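Local coordinates for uncharacterized protein (Bacteroides thetaiotaomicron, PDB 4QNI), which is of unknown function but is probably an auxiliary nutrient-binding protein of a gut bacterium, built of two domains, at residues Pro167-Asp170 with Tyr171-Asp174. Numbering follows the deposited sequence.
With EDO (1,2-ethanediol), chain I; EDO (1,2-ethanediol), chain F.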
loop_
_atom_site.group_PDB
_atom_site.type_symbol
_atom_site.label_atom_id
_atom_site.label_comp_id
_atom_site.label_asym_id
_atom_site.label_seq_id
_atom_site.Cartn_x
_atom_site.Cartn_y
_atom_site.Cartn_z
ATOM N N PRO A 167 -0.571 23.301 21.889
ATOM C CA PRO A 167 0.326 24.384 22.326
ATOM C C PRO A 167 1.691 23.791 22.691
ATOM O O PRO A 167 1.771 22.637 23.133
ATOM C CB PRO A 167 -0.343 24.930 23.597
ATOM C CG PRO A 167 -1.652 24.281 23.672
ATOM C CD PRO A 167 -1.591 23.018 22.911
ATOM N N PHE A 168 2.757 24.534 22.512
ATOM C CA PHE A 168 4.035 24.012 22.968
ATOM C C PHE A 168 4.789 25.078 23.712
ATOM O O PHE A 168 4.716 26.246 23.340
ATOM C CB PHE A 168 4.889 23.417 21.835
ATOM C CG PHE A 168 5.362 24.362 20.759
ATOM C CD1 PHE A 168 6.576 25.041 20.885
ATOM C CD2 PHE A 168 4.630 24.525 19.582
ATOM C CE1 PHE A 168 7.021 25.904 19.874
ATOM C CE2 PHE A 168 5.094 25.367 18.559
ATOM C CZ PHE A 168 6.289 26.033 18.707
ATOM N N ASN A 169 5.515 24.673 24.755
ATOM C CA ASN A 169 6.424 25.529 25.489
ATOM C C ASN A 169 7.823 24.902 25.278
ATOM O O ASN A 169 7.962 24.015 24.423
ATOM C CB ASN A 169 5.996 25.676 26.965
ATOM C CG ASN A 169 5.991 24.390 27.771
ATOM O OD1 ASN A 169 6.557 23.370 27.377
ATOM N ND2 ASN A 169 5.300 24.392 28.898
ATOM N N ASP A 170 8.854 25.341 26.014
ATOM C CA ASP A 170 10.210 24.791 25.826
ATOM C C ASP A 170 10.347 23.340 26.291
ATOM O O ASP A 170 11.363 22.731 26.043
ATOM C CB ASP A 170 11.257 25.658 26.591
ATOM C CG ASP A 170 11.405 27.092 26.102
ATOM O OD1 ASP A 170 11.064 27.362 24.936
ATOM O OD2 ASP A 170 11.905 27.932 26.873
ATOM N N TYR A 171 9.349 22.785 26.947
ATOM C CA TYR A 171 9.466 21.502 27.631
ATOM C C TYR A 171 8.437 20.478 27.247
ATOM O O TYR A 171 8.353 19.436 27.908
ATOM C CB TYR A 171 9.310 21.770 29.157
ATOM C CG TYR A 171 10.027 23.011 29.641
ATOM C CD1 TYR A 171 11.415 23.025 29.802
ATOM C CD2 TYR A 171 9.330 24.194 29.876
ATOM C CE1 TYR A 171 12.090 24.197 30.179
ATOM C CE2 TYR A 171 9.988 25.356 30.291
ATOM C CZ TYR A 171 11.367 25.355 30.434
ATOM O OH TYR A 171 11.997 26.515 30.811
ATOM N N SER A 172 7.631 20.763 26.227
ATOM C CA SER A 172 6.547 19.869 25.873
ATOM C C SER A 172 6.784 19.140 24.559
ATOM O O SER A 172 7.519 19.588 23.690
ATOM C CB SER A 172 5.231 20.644 25.809
ATOM O OG SER A 172 5.308 21.627 24.792
ATOM N N GLY A 173 6.065 18.051 24.414
ATOM C CA GLY A 173 6.102 17.190 23.260
ATOM C C GLY A 173 6.093 15.756 23.725
ATOM O O GLY A 173 5.779 15.470 24.892
ATOM N N ASP A 174 6.485 14.856 22.813
ATOM C CA ASP A 174 6.527 13.429 23.068
ATOM C C ASP A 174 7.926 13.044 23.505
ATOM O O ASP A 174 8.878 12.952 22.713
ATOM C CB ASP A 174 6.020 12.611 21.850
ATOM C CG ASP A 174 4.541 12.852 21.509
ATOM O OD1 ASP A 174 3.845 13.526 22.296
ATOM O OD2 ASP A 174 4.093 12.385 20.453
HETATM C C1 EDO I . 6.333 30.141 25.281
HETATM O O1 EDO I . 6.746 29.463 26.458
HETATM C C2 EDO I . 5.756 29.180 24.206
HETATM O O2 EDO I . 6.787 28.587 23.405
HETATM C C1 EDO F . 13.768 23.857 23.873
HETATM O O1 EDO F . 13.695 22.440 23.920
HETATM C C2 EDO F . 13.568 24.345 22.411
HETATM O O2 EDO F . 13.657 25.769 22.341
HETATM O O HOH W 1 3.760 20.424 22.797
HETATM O O HOH W 2 11.186 28.862 29.248
#
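One face of the Tyr171 ring lies against CB of Asp170, the residue just before it. Tyr171 CB itself meets Asn169 OD1 at 3.6 Å. CG is beside the backbone N, chi1 -41°, which turns the ring toward the Asp170 side chain. CD2 runs past Asn169 OD1. CE1, CE2 and CZ all lie 3.9 to 4.0 Å from Asp170 CB, which sits 3.8 Å above the ring centroid, a CH-pi contact almost along the ring normal. At the tip, one water donates to both Tyr171 OH and Asp170 OD2. The same OH is hydrogen-bonded to Glu242 O and Gln214 NE2. A leucine in place of Tyr171 has neither hydroxyl nor ring, and would probably leave Glu242 O, Gln214 NE2 and the water without their mate and Asp170 CB without its face. Tyr171 N donates to Asn169 OD1 at 2.9 Å, from well above the carbonyl plane; Asn169 ND2 is held by Asp212 O. Ser172 OG turns back to accept from Asn169 N at 3.1 Å, and a water links this OG to Pro167 O. The arrangement is a type I beta turn from Asn169 to Ser172, joining strand 160-168 of one sheet to edge strand 173-176 of the next, with an Asx turn at Asn169.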